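Local coordinates for protein binary enterotoxin of Clostridium perfringens component a (Clostridium perfringens, PDB 5WTZ) that binds NAD+ and ADP-ribosylates actin, serving as component a of an iota-like binary enterotoxin, at residues N43-I46 against I52-Y55; I57-A62 against T71-L76; K77-A82 against D138-V143; A169-D174 against R179-Q184. All blocks are in the same frame, centred on the assembly; numbering follows the deposited sequence.

Contact 1. Residues N43-I46 against I52-Y55; sequences NNYI and INSY
Tyr45, Ile52 and Asn53 meet on the inside of a sharp bend in helix 36-61, a long helix of the first ADP-ribosyltransferase-like region, whose two limbs carry residues 43-46 and 52-55. The bend brings CA of Tyr45 to 6.9 Å from CA of Ile52, closer than a straight helix would allow. The delta methyl of Ile52 reaches across it to the backbone of the 43-46 limb. CD1 of Ile52 lies 3.5 Å from the carbonyl O of Asn44 and 3.6 Å from CA of Tyr45. It also reaches the root of the tyrosine side chain, with CB of Tyr45 4.1 Å from CD1 of Ile52, and approaches the ring obliquely.

With CG of Tyr45 anti to the backbone N (chi1 -173°), the phenol extends from its limb to Asn53 on the other. The two side chains cross at about a right angle, with the ring and amide planes 66° apart. ND2 of Asn53 donates a weak hydrogen bond to OH of Tyr45 at 3.4 Å, long although nearly straight. OD1 of Asn53 lies at the ring edge, close to its plane, 3.8 Å from CE1 of Tyr45.

Stronger partners occupy both polar ends: the Tyr45 hydroxyl is hydrogen-bonded to Asp142, and OD1 of Asn53 accepts from the backbone N of Phe140. Amide and hydroxyl therefore divide their bonding between the other limb of the bent helix and the segment 138-143. A phenol that receives an N-H from Asn53 while facing a carboxylate is consistent with its own proton being directed to Asp142, which would tie the buried tyrosine firmly to the neighbouring strand.

Contact 2. Residues I57-A62 against T71-L76; sequences IKKKFA and TLNEDL
Lys59 comes in slantwise over the amide of Asn73, the lysine reaching out from helix 36-61 and the asparagine from helix 70-83. CG of Lys59 is trans to the main-chain nitrogen (chi1 -175°), and the chain runs extended until a bend at its last torsion swings the ammonium toward the amide. NZ of Lys59 is hydrogen-bonded to OD1 of Asn73 at 3.1 Å. It does not come in along a lone pair but sits above the carbonyl plane, 63° out of it, with a C=O...N angle of 106°. The methylenes lean on the same oxygen, CD of Lys59 lying 3.5 Å from OD1 of Asn73.

Farther along helix 70-83, Leu76 and the lysine chain lie alongside, pointing opposite ways, with CD1 of Leu76 3.8 Å from CD of Lys59. One lysine thus offers its aliphatic part to a leucine and its charge to an amide. That amide is gripped from other sides too: OD1 of Asn73 is hydrogen-bonded to the Tyr55 hydroxyl, and ND2 to Glu70, which steadies its rotation.

Nearby, at the end of helix 36-61, the carbonyl of Phe61 meets Arg300, which contacts NADH in a structure of this protein. The contact itself belongs to the helix-loop-helix pairing of 36-61 with 70-83.

Contact 3. Residues K77-A82 against D138-V143; sequences KNISTA and DGFKDV
The ring of Phe140 carries the gamma methyl of Ile79 on one face: CG2 stands 3.5 Å from the ring centroid and 13° off the ring normal, a CH-pi contact almost over the centre. The rest of the isoleucine leans toward the far end of the ring. CB of Ile79 is 3.6 Å from CZ of Phe140, and CD1 of Ile79 reaches CE2 of Phe140 at 3.9 Å. The backbone N of Ser80 approaches CE1 of Phe140 obliquely at 3.9 Å. A looser neighbour is CB of Ser80, 4.2 Å from CE1 of Phe140.

The two side chains come from opposing elements. In Ile79 the CG2 methyl stands opposite the main-chain nitrogen, with CG1 beside that nitrogen (chi1 -68°), and this places the methyl branch rather than the ethyl branch over the ring centre.

No hydrogen bond links the two segments; the contact is apolar and buried. Leu181 touches both Ile79 and Phe140, extending the hydrophobic cluster to the adjacent strand, while the hydroxyl of Ser80 turns to Asp183 and Lys84.

Phe140 immediately precedes strand 141-144, an outermost strand of a three-stranded antiparallel sheet, and its ring packs against helix 70-83. Within the alpha/beta architecture of the first ADP-ribosyltransferase-like region, a loop aromatic at the start of the strand thus anchors this end of the sheet against the helix.

Contact 4. Residues A169-D174 against R179-Q184; sequences ASYGND and RVLIDQ
Ala169 and Tyr171 pair with Leu181 and Arg179 in an antiparallel beta ladder, the two short strands running at 139° to each other. Both are hydrogen-bonded pairs, and Ser170 with Val180 forms the non-hydrogen-bonded pair between them. N of Ala169 donates to O of Leu181 at 3.0 Å, and N of Leu181 returns the bond to O of Ala169 at 2.8 Å. The second pair closes in the same way, N of Tyr171 to O of Arg179 at 3.0 Å and N of Arg179 to O of Tyr171 at 3.0 Å.

The side chains of Tyr171, Arg179, Ala169 and Leu181 share one face of the sheet; Ser170 and Val180 point to the other. CG of Tyr171 lies between the backbone N and the carbonyl carbon (chi1 88°), which folds the ring across the partner strand. CE1 of Tyr171 rests 3.5 Å from CB of Arg179 and 3.6 Å from CB of Leu181, and CD2 of Leu181 lies over a face of the ring. Tyr171 and Arg179 then run side by side in the same direction, ring and guanidinium planes 86° apart. The phenol OH of Tyr171 sits at the guanidinium edge, 3.8 Å from NE of Arg179, too far for a hydrogen bond; the charge is met instead by Asp142.

The hairpin forms two strands of the three-stranded sheet, with 179-182 in the middle and 141-144 beyond it. Tyr45 of helix 36-61 packs on Tyr171 and Leu181, while helix 16-31 lies against strand 168-171 through Trp22 and Trp30.

Overall arrangement
All four contacts lie in the first ADP-ribosyltransferase-like region, and they follow one another along the chain, each closing before the next opens. Helix 36-61 carries contact 1 and one side of contact 2; helix 70-83 carries the other side of contact 2 and one side of contact 3. Contacts 3 and 4 meet on neighbouring strands 141-144 and 179-182. Centres are about 8 Å apart for contacts 1 and 3, and about 20 Å for contacts 2 and 4. In space, contact 2 lies toward the second transferase-like region, which holds NAD, and contact 4 farther off, the set linking the bent helix, helix 70-83 and the small sheet.

Contact 1. Residues N43-I46 against I52-Y55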
loop_
_atom_site.group_PDB
_atom_site.type_symbol
_atom_site.label_atom_id
_atom_site.label_comp_id
_atom_site.label_asym_id
_atom_site.label_seq_id
_atom_site.Cartn_x
_atom_site.Cartn_y
_atom_site.Cartn_z
ATOM N N ASN A 43 20.938 -6.072 -13.248
ATOM C CA ASN A 43 22.058 -5.140 -13.225
ATOM C C ASN A 43 21.587 -3.698 -13.094
ATOM O O ASN A 43 22.212 -2.894 -12.407
ATOM C CB ASN A 43 22.923 -5.300 -14.478
ATOM C CG ASN A 43 24.024 -6.322 -14.297
ATOM O OD1 ASN A 43 24.540 -6.504 -13.195
ATOM N ND2 ASN A 43 24.408 -6.980 -15.386
ATOM N N ASN A 44 20.481 -3.375 -13.755
ATOM C CA ASN A 44 19.875 -2.053 -13.641
ATOM C C ASN A 44 19.369 -1.790 -12.218
ATOM O O ASN A 44 19.379 -0.654 -11.747
ATOM C CB ASN A 44 18.720 -1.888 -14.639
ATOM C CG ASN A 44 19.190 -1.751 -16.086
ATOM O OD1 ASN A 44 20.378 -1.532 -16.365
ATOM N ND2 ASN A 44 18.247 -1.863 -17.018
ATOM N N TYR A 45 18.940 -2.839 -11.527
ATOM C CA TYR A 45 18.453 -2.659 -10.161
ATOM C C TYR A 45 19.630 -2.400 -9.212
ATOM O O TYR A 45 19.533 -1.569 -8.309
ATOM C CB TYR A 45 17.624 -3.870 -9.689
ATOM C CG TYR A 45 16.974 -3.627 -8.347
ATOM C CD1 TYR A 45 15.756 -2.965 -8.254
ATOM C CD2 TYR A 45 17.591 -4.035 -7.170
ATOM C CE1 TYR A 45 15.156 -2.722 -7.011
ATOM C CE2 TYR A 45 17.007 -3.805 -5.935
ATOM C CZ TYR A 45 15.801 -3.148 -5.859
ATOM O OH TYR A 45 15.248 -2.912 -4.621
ATOM N N ILE A 46 20.729 -3.120 -9.402
ATOM C CA ILE A 46 21.919 -2.870 -8.604
ATOM C C ILE A 46 22.361 -1.413 -8.747
ATOM O O ILE A 46 22.703 -0.778 -7.757
ATOM C CB ILE A 46 23.071 -3.798 -9.001
ATOM C CG1 ILE A 46 22.734 -5.245 -8.651
ATOM C CG2 ILE A 46 24.373 -3.370 -8.325
ATOM C CD1 ILE A 46 23.717 -6.238 -9.213
ATOM N N ILE A 52 14.066 2.731 -10.199
ATOM C CA ILE A 52 13.139 1.672 -10.577
ATOM C C ILE A 52 11.951 1.608 -9.623
ATOM O O ILE A 52 10.785 1.506 -10.042
ATOM C CB ILE A 52 13.860 0.320 -10.624
ATOM C CG1 ILE A 52 14.869 0.353 -11.769
ATOM C CG2 ILE A 52 12.839 -0.844 -10.765
ATOM C CD1 ILE A 52 15.918 -0.722 -11.730
ATOM N N ASN A 53 12.230 1.696 -8.331
ATOM C CA ASN A 53 11.158 1.572 -7.359
ATOM C C ASN A 53 10.231 2.781 -7.397
ATOM O O ASN A 53 9.018 2.634 -7.269
ATOM C CB ASN A 53 11.723 1.357 -5.952
ATOM C CG ASN A 53 12.287 -0.035 -5.768
ATOM O OD1 ASN A 53 11.816 -0.987 -6.384
ATOM N ND2 ASN A 53 13.298 -0.163 -4.919
ATOM N N SER A 54 10.795 3.965 -7.609
ATOM C CA SER A 54 9.972 5.153 -7.675
ATOM C C SER A 54 9.106 5.093 -8.929
ATOM O O SER A 54 7.930 5.461 -8.896
ATOM C CB SER A 54 10.832 6.413 -7.652
ATOM O OG SER A 54 11.299 6.640 -6.332
ATOM N N TYR A 55 9.680 4.588 -10.016
ATOM C CA TYR A 55 8.930 4.423 -11.256
ATOM C C TYR A 55 7.755 3.449 -11.107
ATOM O O TYR A 55 6.678 3.708 -11.643
ATOM C CB TYR A 55 9.856 3.966 -12.395
ATOM C CG TYR A 55 9.123 3.826 -13.716
ATOM C CD1 TYR A 55 8.818 4.946 -14.481
ATOM C CD2 TYR A 55 8.705 2.581 -14.177
ATOM C CE1 TYR A 55 8.133 4.828 -15.686
ATOM C CE2 TYR A 55 8.027 2.449 -15.382
ATOM C CZ TYR A 55 7.740 3.577 -16.125
ATOM O OH TYR A 55 7.066 3.457 -17.313
#

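Contact 2. Residues I57-A62 against T71-L76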
loop_
_atom_site.group_PDB
_atom_site.type_symbol
_atom_site.label_atom_id
_atom_site.label_comp_id
_atom_site.label_asym_id
_atom_site.label_seq_id
_atom_site.Cartn_x
_atom_site.Cartn_y
_atom_site.Cartn_z
ATOM N N ILE A 57 5.880 3.057 -8.749
ATOM C CA ILE A 57 4.815 3.843 -8.137
ATOM C C ILE A 57 4.118 4.765 -9.146
ATOM O O ILE A 57 2.876 4.745 -9.255
ATOM C CB ILE A 57 5.370 4.658 -6.954
ATOM C CG1 ILE A 57 5.778 3.687 -5.841
ATOM C CG2 ILE A 57 4.339 5.663 -6.466
ATOM C CD1 ILE A 57 6.429 4.336 -4.620
ATOM N N LYS A 58 4.908 5.558 -9.872
ATOM C CA LYS A 58 4.420 6.389 -10.978
ATOM C C LYS A 58 3.518 5.589 -11.904
ATOM O O LYS A 58 2.400 6.006 -12.234
ATOM C CB LYS A 58 5.587 6.957 -11.800
ATOM C CG LYS A 58 6.413 8.043 -11.135
ATOM C CD LYS A 58 7.628 8.362 -12.004
ATOM C CE LYS A 58 8.480 9.462 -11.391
ATOM N NZ LYS A 58 7.762 10.765 -11.406
ATOM N N LYS A 59 4.016 4.429 -12.327
ATOM C CA LYS A 59 3.361 3.656 -13.362
ATOM C C LYS A 59 2.021 3.108 -12.890
ATOM O O LYS A 59 1.024 3.193 -13.603
ATOM C CB LYS A 59 4.257 2.504 -13.822
ATOM C CG LYS A 59 3.692 1.711 -14.988
ATOM C CD LYS A 59 4.478 0.425 -15.191
ATOM C CE LYS A 59 3.881 -0.431 -16.314
ATOM N NZ LYS A 59 3.752 0.341 -17.575
ATOM N N LYS A 60 1.990 2.546 -11.689
ATOM C CA LYS A 60 0.776 1.879 -11.244
ATOM C C LYS A 60 -0.329 2.871 -10.880
ATOM O O LYS A 60 -1.505 2.519 -10.927
ATOM C CB LYS A 60 1.073 0.942 -10.070
ATOM C CG LYS A 60 1.489 1.578 -8.771
ATOM C CD LYS A 60 2.032 0.464 -7.885
ATOM C CE LYS A 60 2.152 0.846 -6.431
ATOM N NZ LYS A 60 2.815 -0.285 -5.699
ATOM N N PHE A 61 0.033 4.108 -10.554
ATOM C CA PHE A 61 -0.993 5.115 -10.257
ATOM C C PHE A 61 -1.346 6.012 -11.454
ATOM O O PHE A 61 -2.227 6.865 -11.355
ATOM C CB PHE A 61 -0.551 5.978 -9.085
ATOM C CG PHE A 61 -0.599 5.269 -7.763
ATOM C CD1 PHE A 61 -1.815 4.922 -7.200
ATOM C CD2 PHE A 61 0.574 4.940 -7.092
ATOM C CE1 PHE A 61 -1.879 4.257 -5.979
ATOM C CE2 PHE A 61 0.518 4.276 -5.865
ATOM C CZ PHE A 61 -0.715 3.939 -5.315
ATOM N N ALA A 62 -0.662 5.822 -12.579
ATOM C CA ALA A 62 -0.873 6.651 -13.766
ATOM C C ALA A 62 -2.221 6.424 -14.443
ATOM O O ALA A 62 -2.941 5.442 -14.171
ATOM C CB ALA A 62 0.241 6.411 -14.776
ATOM N N THR A 71 12.169 1.393 -21.092
ATOM C CA THR A 71 13.243 0.658 -20.437
ATOM C C THR A 71 12.874 0.237 -19.025
ATOM O O THR A 71 13.146 -0.885 -18.602
ATOM C CB THR A 71 14.506 1.510 -20.383
ATOM O OG1 THR A 71 14.841 1.927 -21.713
ATOM C CG2 THR A 71 15.667 0.731 -19.760
ATOM N N LEU A 72 12.244 1.147 -18.297
ATOM C CA LEU A 72 11.880 0.888 -16.917
ATOM C C LEU A 72 10.699 -0.074 -16.841
ATOM O O LEU A 72 10.565 -0.834 -15.884
ATOM C CB LEU A 72 11.564 2.197 -16.204
ATOM C CG LEU A 72 12.812 3.020 -15.892
ATOM C CD1 LEU A 72 12.441 4.268 -15.102
ATOM C CD2 LEU A 72 13.827 2.172 -15.132
ATOM N N ASN A 73 9.859 -0.047 -17.868
ATOM C CA ASN A 73 8.791 -1.024 -17.996
ATOM C C ASN A 73 9.380 -2.425 -18.080
ATOM O O ASN A 73 8.975 -3.318 -17.338
ATOM C CB ASN A 73 7.933 -0.719 -19.220
ATOM C CG ASN A 73 7.043 0.491 -19.015
ATOM O OD1 ASN A 73 6.741 0.865 -17.887
ATOM N ND2 ASN A 73 6.627 1.116 -20.109
ATOM N N GLU A 74 10.358 -2.606 -18.966
ATOM C CA GLU A 74 11.030 -3.900 -19.114
ATOM C C GLU A 74 11.721 -4.300 -17.819
ATOM O O GLU A 74 11.642 -5.452 -17.390
ATOM C CB GLU A 74 12.049 -3.874 -20.263
ATOM C CG GLU A 74 11.480 -3.416 -21.599
ATOM C CD GLU A 74 10.270 -4.225 -22.033
ATOM O OE1 GLU A 74 10.415 -5.446 -22.260
ATOM O OE2 GLU A 74 9.169 -3.639 -22.139
ATOM N N ASP A 75 12.398 -3.342 -17.198
ATOM C CA ASP A 75 13.006 -3.575 -15.897
ATOM C C ASP A 75 11.991 -4.095 -14.877
ATOM O O ASP A 75 12.243 -5.097 -14.196
ATOM C CB ASP A 75 13.670 -2.298 -15.396
ATOM C CG ASP A 75 14.865 -1.912 -16.239
ATOM O OD1 ASP A 75 15.534 -2.834 -16.744
ATOM O OD2 ASP A 75 15.132 -0.703 -16.406
ATOM N N LEU A 76 10.841 -3.435 -14.785
ATOM C CA LEU A 76 9.808 -3.872 -13.854
ATOM C C LEU A 76 9.378 -5.313 -14.150
ATOM O O LEU A 76 9.276 -6.133 -13.239
ATOM C CB LEU A 76 8.601 -2.931 -13.900
ATOM C CG LEU A 76 8.814 -1.539 -13.296
ATOM C CD1 LEU A 76 7.525 -0.755 -13.293
ATOM C CD2 LEU A 76 9.379 -1.635 -11.893
#

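Contact 3. Residues K77-A82 against D138-V143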
loop_
_atom_site.group_PDB
_atom_site.type_symbol
_atom_site.label_atom_id
_atom_site.label_comp_id
_atom_site.label_asym_id
_atom_site.label_seq_id
_atom_site.Cartn_x
_atom_site.Cartn_y
_atom_site.Cartn_z
ATOM N N LYS A 77 9.150 -5.622 -15.424
ATOM C CA LYS A 77 8.731 -6.964 -15.819
ATOM C C LYS A 77 9.824 -7.999 -15.553
ATOM O O LYS A 77 9.561 -9.060 -14.987
ATOM C CB LYS A 77 8.343 -6.995 -17.303
ATOM C CG LYS A 77 7.243 -6.013 -17.703
ATOM C CD LYS A 77 7.154 -5.877 -19.227
ATOM C CE LYS A 77 6.147 -4.809 -19.656
ATOM N NZ LYS A 77 4.734 -5.265 -19.527
ATOM N N ASN A 78 11.054 -7.682 -15.951
ATOM C CA ASN A 78 12.141 -8.661 -15.920
ATOM C C ASN A 78 12.691 -8.947 -14.520
ATOM O O ASN A 78 13.121 -10.063 -14.249
ATOM C CB ASN A 78 13.296 -8.215 -16.829
ATOM C CG ASN A 78 12.860 -7.980 -18.268
ATOM O OD1 ASN A 78 11.831 -8.491 -18.715
ATOM N ND2 ASN A 78 13.642 -7.192 -18.999
ATOM N N ILE A 79 12.702 -7.950 -13.637
ATOM C CA ILE A 79 13.216 -8.172 -12.290
ATOM C C ILE A 79 12.321 -9.185 -11.595
ATOM O O ILE A 79 12.792 -10.098 -10.906
ATOM C CB ILE A 79 13.285 -6.861 -11.474
ATOM C CG1 ILE A 79 14.356 -5.945 -12.065
ATOM C CG2 ILE A 79 13.643 -7.147 -10.035
ATOM C CD1 ILE A 79 14.223 -4.504 -11.648
ATOM N N SER A 80 11.026 -9.032 -11.832
ATOM C CA SER A 80 10.001 -9.877 -11.230
ATOM C C SER A 80 10.109 -11.345 -11.683
ATOM O O SER A 80 10.072 -12.251 -10.851
ATOM C CB SER A 80 8.619 -9.302 -11.552
ATOM O OG SER A 80 7.591 -9.967 -10.834
ATOM N N THR A 81 10.258 -11.596 -12.982
ATOM C CA THR A 81 10.427 -12.980 -13.435
ATOM C C THR A 81 11.746 -13.562 -12.935
ATOM O O THR A 81 11.847 -14.761 -12.671
ATOM C CB THR A 81 10.387 -13.117 -14.969
ATOM O OG1 THR A 81 11.552 -12.506 -15.540
ATOM C CG2 THR A 81 9.131 -12.486 -15.534
ATOM N N ALA A 82 12.757 -12.710 -12.803
ATOM C CA ALA A 82 14.058 -13.154 -12.327
ATOM C C ALA A 82 13.963 -13.684 -10.898
ATOM O O ALA A 82 14.369 -14.820 -10.630
ATOM C CB ALA A 82 15.079 -12.022 -12.413
ATOM N N ASP A 138 5.979 -0.691 -1.400
ATOM C CA ASP A 138 6.030 -0.378 -2.832
ATOM C C ASP A 138 7.354 -0.778 -3.471
ATOM O O ASP A 138 8.406 -0.695 -2.844
ATOM C CB ASP A 138 5.792 1.105 -3.072
ATOM C CG ASP A 138 4.402 1.516 -2.691
ATOM O OD1 ASP A 138 3.464 1.079 -3.387
ATOM O OD2 ASP A 138 4.257 2.245 -1.699
ATOM N N GLY A 139 7.294 -1.193 -4.730
ATOM C CA GLY A 139 8.491 -1.578 -5.457
ATOM C C GLY A 139 9.105 -2.882 -4.974
ATOM O O GLY A 139 8.483 -3.640 -4.223
ATOM N N PHE A 140 10.320 -3.155 -5.432
ATOM C CA PHE A 140 11.090 -4.289 -4.944
ATOM C C PHE A 140 11.779 -3.884 -3.650
ATOM O O PHE A 140 12.097 -2.714 -3.435
ATOM C CB PHE A 140 12.119 -4.758 -5.980
ATOM C CG PHE A 140 11.522 -5.092 -7.315
ATOM C CD1 PHE A 140 10.977 -6.335 -7.554
ATOM C CD2 PHE A 140 11.488 -4.143 -8.327
ATOM C CE1 PHE A 140 10.407 -6.629 -8.787
ATOM C CE2 PHE A 140 10.923 -4.430 -9.553
ATOM C CZ PHE A 140 10.382 -5.675 -9.786
ATOM N N LYS A 141 12.004 -4.856 -2.781
ATOM C CA LYS A 141 12.633 -4.585 -1.503
ATOM C C LYS A 141 13.868 -5.458 -1.354
ATOM O O LYS A 141 13.765 -6.677 -1.282
ATOM C CB LYS A 141 11.641 -4.830 -0.356
ATOM C CG LYS A 141 12.219 -4.598 1.037
ATOM C CD LYS A 141 12.909 -3.244 1.139
ATOM C CE LYS A 141 13.162 -2.854 2.595
ATOM N NZ LYS A 141 13.730 -1.478 2.727
ATOM N N ASP A 142 15.041 -4.839 -1.330
ATOM C CA ASP A 142 16.255 -5.599 -1.114
ATOM C C ASP A 142 16.665 -5.469 0.338
ATOM O O ASP A 142 16.488 -4.411 0.950
ATOM C CB ASP A 142 17.371 -5.156 -2.060
ATOM C CG ASP A 142 17.611 -3.659 -2.039
ATOM O OD1 ASP A 142 16.853 -2.913 -2.705
ATOM O OD2 ASP A 142 18.579 -3.233 -1.374
ATOM N N VAL A 143 17.175 -6.566 0.888
ATOM C CA VAL A 143 17.490 -6.667 2.305
ATOM C C VAL A 143 18.778 -7.440 2.538
ATOM O O VAL A 143 19.390 -7.931 1.590
ATOM C CB VAL A 143 16.354 -7.360 3.073
ATOM C CG1 VAL A 143 15.109 -6.505 3.038
ATOM C CG2 VAL A 143 16.078 -8.726 2.471
#

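Contact 4. Residues A169-D174 against R179-Q184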
loop_
_atom_site.group_PDB
_atom_site.type_symbol
_atom_site.label_atom_id
_atom_site.label_comp_id
_atom_site.label_asym_id
_atom_site.label_seq_id
_atom_site.Cartn_x
_atom_site.Cartn_y
_atom_site.Cartn_z
ATOM N N ALA A 169 15.778 -13.424 -4.309
ATOM C CA ALA A 169 17.020 -13.780 -4.989
ATOM C C ALA A 169 18.258 -13.236 -4.275
ATOM O O ALA A 169 18.247 -12.115 -3.755
ATOM C CB ALA A 169 16.978 -13.289 -6.423
ATOM N N SER A 170 19.318 -14.044 -4.247
ATOM C CA SER A 170 20.606 -13.626 -3.697
ATOM C C SER A 170 21.378 -12.885 -4.778
ATOM O O SER A 170 21.553 -13.394 -5.886
ATOM C CB SER A 170 21.416 -14.824 -3.185
ATOM O OG SER A 170 20.950 -15.273 -1.920
ATOM N N TYR A 171 21.833 -11.680 -4.458
ATOM C CA TYR A 171 22.467 -10.826 -5.456
ATOM C C TYR A 171 23.364 -9.772 -4.803
ATOM O O TYR A 171 23.379 -9.621 -3.576
ATOM C CB TYR A 171 21.396 -10.147 -6.315
ATOM C CG TYR A 171 20.909 -8.832 -5.739
ATOM C CD1 TYR A 171 20.090 -8.802 -4.618
ATOM C CD2 TYR A 171 21.283 -7.620 -6.312
ATOM C CE1 TYR A 171 19.644 -7.601 -4.084
ATOM C CE2 TYR A 171 20.845 -6.421 -5.787
ATOM C CZ TYR A 171 20.026 -6.413 -4.672
ATOM O OH TYR A 171 19.593 -5.211 -4.151
ATOM N N GLY A 172 24.110 -9.047 -5.631
ATOM C CA GLY A 172 24.952 -7.963 -5.155
ATOM C C GLY A 172 26.355 -8.005 -5.731
ATOM O O GLY A 172 26.697 -8.928 -6.476
ATOM N N ASN A 173 27.159 -6.997 -5.390
ATOM C CA ASN A 173 28.564 -6.941 -5.797
ATOM C C ASN A 173 29.474 -7.382 -4.666
ATOM O O ASN A 173 30.337 -8.240 -4.853
ATOM C CB ASN A 173 28.962 -5.530 -6.241
ATOM C CG ASN A 173 28.108 -5.006 -7.379
ATOM O OD1 ASN A 173 27.510 -3.933 -7.275
ATOM N ND2 ASN A 173 28.052 -5.756 -8.475
ATOM N N ASP A 174 29.301 -6.766 -3.498
ATOM C CA ASP A 174 29.993 -7.221 -2.301
ATOM C C ASP A 174 29.532 -8.654 -2.093
ATOM O O ASP A 174 28.333 -8.929 -1.950
ATOM C CB ASP A 174 29.685 -6.326 -1.092
ATOM C CG ASP A 174 30.411 -6.766 0.178
ATOM O OD1 ASP A 174 31.309 -7.634 0.099
ATOM O OD2 ASP A 174 30.085 -6.232 1.260
ATOM N N ARG A 179 23.060 -9.435 -0.628
ATOM C CA ARG A 179 21.691 -8.957 -0.426
ATOM C C ARG A 179 20.623 -9.916 -0.955
ATOM O O ARG A 179 20.895 -10.826 -1.739
ATOM C CB ARG A 179 21.511 -7.585 -1.082
ATOM C CG ARG A 179 22.606 -6.602 -0.733
ATOM C CD ARG A 179 22.299 -5.202 -1.253
ATOM N NE ARG A 179 21.065 -4.673 -0.684
ATOM C CZ ARG A 179 20.950 -4.244 0.568
ATOM N NH1 ARG A 179 21.997 -4.282 1.377
ATOM N NH2 ARG A 179 19.793 -3.779 1.012
ATOM N N VAL A 180 19.399 -9.692 -0.504
ATOM C CA VAL A 180 18.267 -10.494 -0.911
ATOM C C VAL A 180 17.228 -9.600 -1.573
ATOM O O VAL A 180 16.788 -8.615 -0.998
ATOM C CB VAL A 180 17.647 -11.232 0.292
ATOM C CG1 VAL A 180 16.351 -11.931 -0.114
ATOM C CG2 VAL A 180 18.661 -12.216 0.879
ATOM N N LEU A 181 16.844 -9.944 -2.790
ATOM C CA LEU A 181 15.919 -9.123 -3.538
ATOM C C LEU A 181 14.523 -9.750 -3.519
ATOM O O LEU A 181 14.311 -10.839 -4.049
ATOM C CB LEU A 181 16.436 -8.936 -4.967
ATOM C CG LEU A 181 15.667 -8.064 -5.959
ATOM C CD1 LEU A 181 15.262 -6.742 -5.353
ATOM C CD2 LEU A 181 16.517 -7.847 -7.201
ATOM N N ILE A 182 13.582 -9.063 -2.883
ATOM C CA ILE A 182 12.223 -9.579 -2.752
ATOM C C ILE A 182 11.290 -8.988 -3.807
ATOM O O ILE A 182 11.310 -7.783 -4.064
ATOM C CB ILE A 182 11.635 -9.278 -1.358
ATOM C CG1 ILE A 182 12.606 -9.712 -0.260
ATOM C CG2 ILE A 182 10.278 -9.950 -1.195
ATOM C CD1 ILE A 182 12.359 -9.022 1.062
ATOM N N ASP A 183 10.471 -9.846 -4.408
ATOM C CA ASP A 183 9.488 -9.431 -5.409
ATOM C C ASP A 183 8.533 -8.317 -4.941
ATOM O O ASP A 183 8.347 -8.083 -3.740
ATOM C CB ASP A 183 8.678 -10.655 -5.845
ATOM C CG ASP A 183 8.098 -10.511 -7.234
ATOM O OD1 ASP A 183 8.422 -9.512 -7.907
ATOM O OD2 ASP A 183 7.331 -11.409 -7.656
ATOM N N GLN A 184 7.939 -7.630 -5.914
ATOM C CA GLN A 184 6.893 -6.651 -5.673
ATOM C C GLN A 184 5.632 -7.318 -5.145
ATOM O O GLN A 184 5.456 -8.525 -5.312
ATOM C CB GLN A 184 6.548 -5.896 -6.961
ATOM C CG GLN A 184 7.454 -4.738 -7.321
ATOM C CD GLN A 184 6.853 -3.877 -8.421
ATOM O OE1 GLN A 184 6.454 -2.736 -8.186
ATOM N NE2 GLN A 184 6.773 -4.428 -9.627
#